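PDB 5IRB: RTX-adhesin from Marinomonas primoryensis, which helps its Antarctic bacterium bind to diatoms and ice as part of a 1.5-MDa adhesin, this chain being a calcium-binding run of tandem beta-sandwich domains. Local coordinates for residues D252-E257 and A290-S295; S4-N9 and V88-G93; D39-G44 and T57-N62. One frame throughout, in Å; residues are numbered along the deposited sequence.

Interaction 1: residues D252-E257 and A290-S295; sequences DTVTLE and AVVTSS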
loop_
_atom_site.group_PDB
_atom_site.type_symbol
_atom_site.label_atom_id
_atom_site.label_comp_id
_atom_site.label_asym_id
_atom_site.label_seq_id
_atom_site.Cartn_x
_atom_site.Cartn_y
_atom_site.Cartn_z
ATOM N N ASP A 252 -19.332 9.068 -31.941
ATOM C CA ASP A 252 -19.644 10.221 -31.113
ATOM C C ASP A 252 -20.972 10.859 -31.536
ATOM O O ASP A 252 -21.313 10.885 -32.720
ATOM C CB ASP A 252 -18.518 11.251 -31.199
ATOM C CG ASP A 252 -17.344 10.923 -30.277
ATOM O OD1 ASP A 252 -17.420 9.904 -29.555
ATOM O OD2 ASP A 252 -16.354 11.700 -30.285
ATOM N N THR A 253 -21.690 11.431 -30.578
ATOM C CA THR A 253 -22.977 12.054 -30.876
ATOM C C THR A 253 -22.776 13.449 -31.432
ATOM O O THR A 253 -21.973 14.222 -30.897
ATOM C CB THR A 253 -23.870 12.120 -29.632
ATOM O OG1 THR A 253 -24.186 10.786 -29.214
ATOM C CG2 THR A 253 -25.177 12.881 -29.938
ATOM N N VAL A 254 -23.504 13.748 -32.513
ATOM C CA VAL A 254 -23.556 15.080 -33.083
ATOM C C VAL A 254 -24.941 15.661 -32.817
ATOM O O VAL A 254 -25.953 15.057 -33.158
ATOM C CB VAL A 254 -23.303 15.087 -34.613
ATOM C CG1 VAL A 254 -23.072 16.508 -35.079
ATOM C CG2 VAL A 254 -22.102 14.201 -34.980
ATOM N N THR A 255 -24.988 16.826 -32.193
ATOM C CA THR A 255 -26.259 17.424 -31.819
ATOM C C THR A 255 -26.398 18.765 -32.501
ATOM O O THR A 255 -25.477 19.570 -32.455
ATOM C CB THR A 255 -26.370 17.587 -30.301
ATOM O OG1 THR A 255 -26.268 16.295 -29.693
ATOM C CG2 THR A 255 -27.714 18.226 -29.911
ATOM N N LEU A 256 -27.542 18.971 -33.152
ATOM C CA LEU A 256 -27.905 20.242 -33.781
ATOM C C LEU A 256 -29.222 20.758 -33.224
ATOM O O LEU A 256 -30.198 20.012 -33.193
ATOM C CB LEU A 256 -28.065 20.073 -35.300
ATOM C CG LEU A 256 -26.880 19.931 -36.248
ATOM C CD1 LEU A 256 -26.132 18.664 -35.990
ATOM C CD2 LEU A 256 -27.396 19.939 -37.688
ATOM N N GLU A 257 -29.255 22.008 -32.767
ATOM C CA GLU A 257 -30.517 22.638 -32.375
ATOM C C GLU A 257 -30.888 23.714 -33.401
ATOM O O GLU A 257 -30.190 24.719 -33.575
ATOM C CB GLU A 257 -30.451 23.170 -30.946
ATOM C CG GLU A 257 -30.334 22.005 -29.942
ATOM C CD GLU A 257 -29.598 22.347 -28.652
ATOM O OE1 GLU A 257 -29.054 23.470 -28.537
ATOM O OE2 GLU A 257 -29.554 21.471 -27.750
ATOM N N ALA A 290 -23.367 22.918 -34.677
ATOM C CA ALA A 290 -23.321 21.482 -34.580
ATOM C C ALA A 290 -22.358 21.181 -33.428
ATOM O O ALA A 290 -21.226 21.686 -33.410
ATOM C CB ALA A 290 -22.856 20.848 -35.898
ATOM N N VAL A 291 -22.812 20.390 -32.461
ATOM C CA VAL A 291 -21.997 20.089 -31.277
ATOM C C VAL A 291 -21.672 18.603 -31.178
ATOM O O VAL A 291 -22.572 17.769 -31.182
ATOM C CB VAL A 291 -22.678 20.542 -29.981
ATOM C CG1 VAL A 291 -21.776 20.250 -28.749
ATOM C CG2 VAL A 291 -22.986 22.016 -30.052
ATOM N N VAL A 292 -20.386 18.274 -31.152
ATOM C CA VAL A 292 -19.962 16.878 -31.008
ATOM C C VAL A 292 -19.493 16.613 -29.571
ATOM O O VAL A 292 -18.713 17.383 -29.007
ATOM C CB VAL A 292 -18.873 16.513 -32.013
ATOM C CG1 VAL A 292 -18.296 15.107 -31.734
ATOM C CG2 VAL A 292 -19.456 16.605 -33.447
ATOM N N THR A 293 -20.042 15.561 -28.968
ATOM C CA THR A 293 -19.698 15.167 -27.603
ATOM C C THR A 293 -18.711 14.000 -27.652
ATOM O O THR A 293 -19.016 12.946 -28.214
ATOM C CB THR A 293 -20.930 14.781 -26.784
ATOM O OG1 THR A 293 -21.753 15.942 -26.600
ATOM C CG2 THR A 293 -20.502 14.239 -25.387
ATOM N N SER A 294 -17.512 14.215 -27.108
ATOM C CA SER A 294 -16.509 13.165 -27.078
ATOM C C SER A 294 -16.021 12.822 -25.666
ATOM O O SER A 294 -16.345 13.480 -24.688
ATOM C CB SER A 294 -15.323 13.556 -27.955
ATOM O OG SER A 294 -15.737 13.891 -29.289
ATOM N N SER A 295 -15.230 11.765 -25.583
ATOM C CA SER A 295 -14.628 11.383 -24.320
ATOM C C SER A 295 -13.288 10.696 -24.575
ATOM O O SER A 295 -13.066 10.142 -25.650
ATOM C CB SER A 295 -15.612 10.506 -23.541
ATOM O OG SER A 295 -15.795 9.298 -24.245
HETATM O O HOH W 1 -14.761 10.308 -28.241
HETATM O O HOH W 2 -20.838 11.273 -27.862
HETATM O O HOH W 3 -23.463 16.581 -28.821
#
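T255 and V291 face each other as an antiparallel hydrogen-bonded pair: T255 N lies 2.8 Å from V291 O, and V291 N the same 2.8 Å from T255 O. The second of these runs in the carbonyl plane with an N-H...O angle of 168°, whereas the first donor is tilted out of its plane. A third backbone bond joins T293 N to T253 O at 3.0 Å. Near the end of the pairing, D252 carboxylate OD2 accepts from S294 OG; the modelled 2.5 Å between them is too short for its exact length to be trusted. CG of D252 stands beside its own backbone N (chi1 -82°), which carries the carboxylate across to S294, and A249 N is a second donor to OD2. A water extends the network, joining V291 O with both threonine hydroxyls, T255 OG1 and T293 OG1, the latter also bonded to D303. These segments are interior neighbours in the mixed sheet of a beta-sandwich, strand 253-258 being flanked on its other edge by 261-266 and 287-295 by 301-312. V254, L256, A290 and V292 occupy its buried face. There the V254 and V292 side chains cross, CG2 of V254 lying 3.9 Å from CG2 of V292, while L256 CD1 reaches A290 CB at 3.9 Å. W273, on strand 272-278, covers V254, L256 and A290.

Interaction 2: residues S4-N9 and V88-G93; sequences SPLLIN and VTNGAG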
loop_
_atom_site.group_PDB
_atom_site.type_symbol
_atom_site.label_atom_id
_atom_site.label_comp_id
_atom_site.label_asym_id
_atom_site.label_seq_id
_atom_site.Cartn_x
_atom_site.Cartn_y
_atom_site.Cartn_z
ATOM N N SER A 4 33.798 -38.722 49.859
ATOM C CA SER A 4 33.128 -38.928 48.561
ATOM C C SER A 4 33.027 -37.706 47.671
ATOM O O SER A 4 33.130 -36.582 48.151
ATOM C CB SER A 4 31.722 -39.501 48.768
ATOM O OG SER A 4 30.935 -38.663 49.585
ATOM N N PRO A 5 32.932 -37.927 46.341
ATOM C CA PRO A 5 32.664 -36.784 45.455
ATOM C C PRO A 5 31.313 -36.202 45.834
ATOM O O PRO A 5 30.423 -36.964 46.182
ATOM C CB PRO A 5 32.611 -37.393 44.046
ATOM C CG PRO A 5 32.668 -38.871 44.214
ATOM C CD PRO A 5 33.087 -39.201 45.622
ATOM N N LEU A 6 31.114 -34.902 45.723
ATOM C CA LEU A 6 29.770 -34.385 45.958
ATOM C C LEU A 6 28.872 -34.594 44.745
ATOM O O LEU A 6 29.316 -34.410 43.614
ATOM C CB LEU A 6 29.823 -32.906 46.338
ATOM C CG LEU A 6 30.632 -32.603 47.594
ATOM C CD1 LEU A 6 30.958 -31.129 47.716
ATOM C CD2 LEU A 6 29.899 -33.128 48.823
ATOM N N LEU A 7 27.640 -35.038 44.980
ATOM C CA LEU A 7 26.674 -35.229 43.899
ATOM C C LEU A 7 25.748 -33.995 43.803
ATOM O O LEU A 7 24.942 -33.734 44.702
ATOM C CB LEU A 7 25.885 -36.522 44.102
ATOM C CG LEU A 7 26.864 -37.715 44.228
ATOM C CD1 LEU A 7 26.156 -39.054 44.400
ATOM C CD2 LEU A 7 27.886 -37.783 43.064
ATOM N N ILE A 8 25.912 -33.217 42.737
ATOM C CA ILE A 8 25.080 -32.027 42.499
ATOM C C ILE A 8 24.409 -31.975 41.126
ATOM O O ILE A 8 24.782 -32.691 40.199
ATOM C CB ILE A 8 25.912 -30.747 42.655
ATOM C CG1 ILE A 8 27.177 -30.872 41.804
ATOM C CG2 ILE A 8 26.291 -30.530 44.115
ATOM C CD1 ILE A 8 27.944 -29.602 41.664
ATOM N N ASN A 9 23.418 -31.097 41.025
ATOM C CA ASN A 9 22.658 -30.885 39.807
ATOM C C ASN A 9 22.668 -29.394 39.460
ATOM O O ASN A 9 22.465 -28.556 40.331
ATOM C CB ASN A 9 21.223 -31.400 39.971
ATOM C CG ASN A 9 20.486 -31.516 38.644
ATOM O OD1 ASN A 9 20.621 -32.513 37.934
ATOM N ND2 ASN A 9 19.698 -30.497 38.307
ATOM N N VAL A 88 31.690 -27.273 42.884
ATOM C CA VAL A 88 31.367 -26.776 44.216
ATOM C C VAL A 88 32.295 -27.414 45.269
ATOM O O VAL A 88 32.853 -28.487 45.039
ATOM C CB VAL A 88 29.914 -27.074 44.627
ATOM C CG1 VAL A 88 28.922 -26.558 43.597
ATOM C CG2 VAL A 88 29.724 -28.574 44.881
ATOM N N THR A 89 32.430 -26.756 46.414
ATOM C CA THR A 89 33.290 -27.229 47.507
ATOM C C THR A 89 32.519 -27.120 48.800
ATOM O O THR A 89 31.757 -26.175 48.968
ATOM C CB THR A 89 34.582 -26.405 47.630
ATOM O OG1 THR A 89 35.248 -26.390 46.365
ATOM C CG2 THR A 89 35.501 -27.012 48.695
ATOM N N ASN A 90 32.700 -28.073 49.716
ATOM C CA ASN A 90 32.095 -27.929 51.042
ATOM C C ASN A 90 33.146 -27.645 52.102
ATOM O O ASN A 90 34.332 -27.530 51.794
ATOM C CB ASN A 90 31.281 -29.179 51.422
ATOM C CG ASN A 90 32.154 -30.417 51.723
ATOM O OD1 ASN A 90 33.384 -30.368 51.738
ATOM N ND2 ASN A 90 31.491 -31.535 51.949
ATOM N N GLY A 91 32.688 -27.466 53.337
ATOM C CA GLY A 91 33.567 -27.231 54.465
ATOM C C GLY A 91 34.723 -28.202 54.649
ATOM O O GLY A 91 35.847 -27.777 54.918
ATOM N N ALA A 92 34.462 -29.499 54.504
ATOM C CA ALA A 92 35.521 -30.516 54.580
ATOM C C ALA A 92 36.469 -30.580 53.378
ATOM O O ALA A 92 37.426 -31.358 53.393
ATOM C CB ALA A 92 34.896 -31.884 54.784
ATOM N N GLY A 93 36.218 -29.778 52.342
ATOM C CA GLY A 93 37.076 -29.783 51.165
ATOM C C GLY A 93 36.706 -30.853 50.142
ATOM O O GLY A 93 37.440 -31.088 49.178
#
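I8 and V88 reach toward each other tip to tip, with I8 CD1 3.7 Å from V88 CG1 and nearly as close to the other methyl, so the end of the isoleucine is set against both valine branches. The I8 torsion explains this reach: CG1 sits between the backbone N and the carbonyl carbon (chi1 51°), and the chain then runs out extended to CD1. I8 CG2 makes a second, looser approach to V88 CG2 at 4.0 Å.

L6 meets the same valine from another direction. Its side chain crosses that of V88 at a slant and brings L6 CD1 to 4.0 Å from V88 CG2, so this one methyl is shared between the leucine and the isoleucine. The other leucine branch turns to the asparagine, L6 CD2 lying 3.9 Å from N90 ND2. That approach is packing against a methyl; the amide N-H of N90 is used by Q94 OE1.

N90 also begins a type I turn, which G93 N closes by bonding to N90 O at 3.0 Å. With positive phi (86°), G93 completes the turn.

No hydrogen bond passes between the two segments, and the L6 and V88 CA atoms are 8.0 Å apart: the contact is made by side chains. F41 also packs on V88. I8 and V36, from the three-stranded sheet, meet V88 of the five-stranded one in the face-to-face hydrophobic packing of a beta-sandwich, and L6, on the lead-in to strand 8-12, closes the end of that core in the N-terminal domain.

Interaction 3: residues D39-G44 and T57-N62; sequences DVFSSG and TNVNPN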
loop_
_atom_site.group_PDB
_atom_site.type_symbol
_atom_site.label_atom_id
_atom_site.label_comp_id
_atom_site.label_asym_id
_atom_site.label_seq_id
_atom_site.Cartn_x
_atom_site.Cartn_y
_atom_site.Cartn_z
ATOM N N ASP A 39 23.828 -32.224 47.007
ATOM C CA ASP A 39 24.594 -32.138 48.256
ATOM C C ASP A 39 24.857 -30.699 48.701
ATOM O O ASP A 39 25.000 -29.790 47.879
ATOM C CB ASP A 39 25.930 -32.837 48.111
ATOM C CG ASP A 39 25.809 -34.311 48.249
ATOM O OD1 ASP A 39 24.976 -34.744 49.053
ATOM O OD2 ASP A 39 26.575 -35.037 47.584
ATOM N N VAL A 40 24.957 -30.529 50.010
ATOM C CA VAL A 40 25.316 -29.269 50.638
ATOM C C VAL A 40 26.753 -28.860 50.266
ATOM O O VAL A 40 27.623 -29.710 50.081
ATOM C CB VAL A 40 25.184 -29.406 52.176
ATOM C CG1 VAL A 40 25.731 -28.178 52.874
ATOM C CG2 VAL A 40 23.724 -29.651 52.569
ATOM N N PHE A 41 26.985 -27.567 50.086
ATOM C CA PHE A 41 28.309 -27.067 49.736
ATOM C C PHE A 41 28.455 -25.635 50.260
ATOM O O PHE A 41 27.455 -24.997 50.597
ATOM C CB PHE A 41 28.553 -27.188 48.222
ATOM C CG PHE A 41 27.545 -26.463 47.365
ATOM C CD1 PHE A 41 27.689 -25.117 47.092
ATOM C CD2 PHE A 41 26.440 -27.130 46.853
ATOM C CE1 PHE A 41 26.757 -24.447 46.275
ATOM C CE2 PHE A 41 25.502 -26.467 46.056
ATOM C CZ PHE A 41 25.663 -25.117 45.775
ATOM N N SER A 42 29.686 -25.140 50.375
ATOM C CA SER A 42 29.888 -23.808 50.936
ATOM C C SER A 42 30.355 -22.763 49.921
ATOM O O SER A 42 30.344 -21.566 50.217
ATOM C CB SER A 42 30.879 -23.885 52.115
ATOM O OG SER A 42 32.106 -24.490 51.734
ATOM N N SER A 43 30.752 -23.203 48.725
ATOM C CA SER A 43 30.979 -22.285 47.617
ATOM C C SER A 43 30.987 -23.065 46.317
ATOM O O SER A 43 31.071 -24.299 46.317
ATOM C CB SER A 43 32.294 -21.512 47.766
ATOM O OG SER A 43 33.411 -22.382 47.716
ATOM N N GLY A 44 30.910 -22.341 45.210
ATOM C CA GLY A 44 30.977 -22.959 43.901
ATOM C C GLY A 44 31.245 -21.953 42.795
ATOM O O GLY A 44 31.069 -20.745 42.988
ATOM N N THR A 57 30.740 -17.054 37.359
ATOM C CA THR A 57 30.223 -16.393 38.544
ATOM C C THR A 57 30.265 -17.313 39.759
ATOM O O THR A 57 30.529 -18.503 39.617
ATOM C CB THR A 57 28.782 -15.910 38.331
ATOM O OG1 THR A 57 28.440 -15.004 39.383
ATOM C CG2 THR A 57 27.813 -17.078 38.349
ATOM N N ASN A 58 29.940 -16.756 40.925
ATOM C CA ASN A 58 29.837 -17.512 42.170
ATOM C C ASN A 58 28.463 -18.095 42.335
ATOM O O ASN A 58 27.537 -17.678 41.631
ATOM C CB ASN A 58 30.080 -16.603 43.375
ATOM C CG ASN A 58 31.525 -16.408 43.664
ATOM O OD1 ASN A 58 32.342 -17.248 43.303
ATOM N ND2 ASN A 58 31.870 -15.296 44.315
ATOM N N VAL A 59 28.320 -19.073 43.232
ATOM C CA VAL A 59 26.979 -19.480 43.616
ATOM C C VAL A 59 26.690 -18.948 45.023
ATOM O O VAL A 59 27.521 -19.012 45.939
ATOM C CB VAL A 59 26.728 -20.999 43.477
ATOM C CG1 VAL A 59 27.924 -21.703 42.915
ATOM C CG2 VAL A 59 26.201 -21.580 44.743
ATOM N N ASN A 60 25.500 -18.389 45.159
ATOM C CA ASN A 60 25.052 -17.752 46.378
ATOM C C ASN A 60 24.827 -18.794 47.461
ATOM O O ASN A 60 24.771 -20.001 47.171
ATOM C CB ASN A 60 23.763 -16.980 46.108
ATOM C CG ASN A 60 23.931 -15.924 45.029
ATOM O OD1 ASN A 60 24.956 -15.247 44.958
ATOM N ND2 ASN A 60 22.927 -15.793 44.169
ATOM N N PRO A 61 24.766 -18.353 48.721
ATOM C CA PRO A 61 24.655 -19.393 49.746
ATOM C C PRO A 61 23.375 -20.209 49.558
ATOM O O PRO A 61 23.375 -21.402 49.847
ATOM C CB PRO A 61 24.614 -18.592 51.057
ATOM C CG PRO A 61 25.339 -17.317 50.738
ATOM C CD PRO A 61 24.972 -17.014 49.301
ATOM N N ASN A 62 22.325 -19.596 49.020
ATOM C CA ASN A 62 21.087 -20.330 48.762
ATOM C C ASN A 62 21.112 -21.159 47.473
ATOM O O ASN A 62 20.060 -21.546 46.975
ATOM C CB ASN A 62 19.878 -19.380 48.737
ATOM C CG ASN A 62 19.812 -18.519 47.475
ATOM O OD1 ASN A 62 20.770 -18.438 46.705
ATOM N ND2 ASN A 62 18.661 -17.871 47.263
HETATM O O HOH W 4 25.163 -23.374 49.153
HETATM O O HOH W 5 28.119 -19.529 49.029
HETATM O O HOH W 6 33.319 -19.579 44.528
HETATM O O HOH W 7 30.171 -19.483 46.076
#
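V59 and G44 supply the direct polar link between the segments: V59 N donates to G44 O over 3.2 Å. Its geometry is that of a weakly directed bond, with an N-H...O angle of 140° and the donor raised 47° out of the carbonyl plane. The same oxygen receives a CA-H...O contact from N58 CA at 3.6 Å.

Water-mediated bonds are more numerous. One water donates to G44 O and to N58 OD1, so the glycine carbonyl is gripped from several directions. A second accepts from G44 N and donates to V59 O at 2.7 Å. Two more bridge S42 O to V59 O and F41 O to P61 O; the last of them also sits over one face of the F41 ring, displaced toward its rim.

Apolar contact rests on F41 and V59. The side chains cross, and V59 CG2 comes in at the ring edge, in its plane, 3.3 Å from F41 CE1. V59 CG1 packs equally tightly on G44, 3.3 Å from G44 O. As modelled, the valine torsion is nearly eclipsed (chi1 -2°), so the exact tightness of both approaches is doubtful.

The segments form the open end of the hairpin of strands 43-50 and 53-58, the latter at the edge of its sheet. One bent direct bond, three waters between backbone atoms and a fourth to the N58 side chain suggest that the strands part here and water replaces much of the direct pairing.

In the fold
Interactions 2 and 3 share the N-terminal beta-sandwich, their centres 10 Å apart, and interaction 3 is nested in the chain between the segments of interaction 2. They join where neighbouring strands 81-89 and 43-50 meet: T89 faces both S42 and S43 in a classic beta bulge, with T89 O 2.7 Å from S42 N. Interaction 1 follows later in sequence, in a third five-stranded sheet of the same 1-5-4-2-3 order, across the chain's centre and with its centre 106 Å from that of interaction 2. This separation, with calcium ions bound along the chain, is consistent with an elongated extension built from repeated sandwiches.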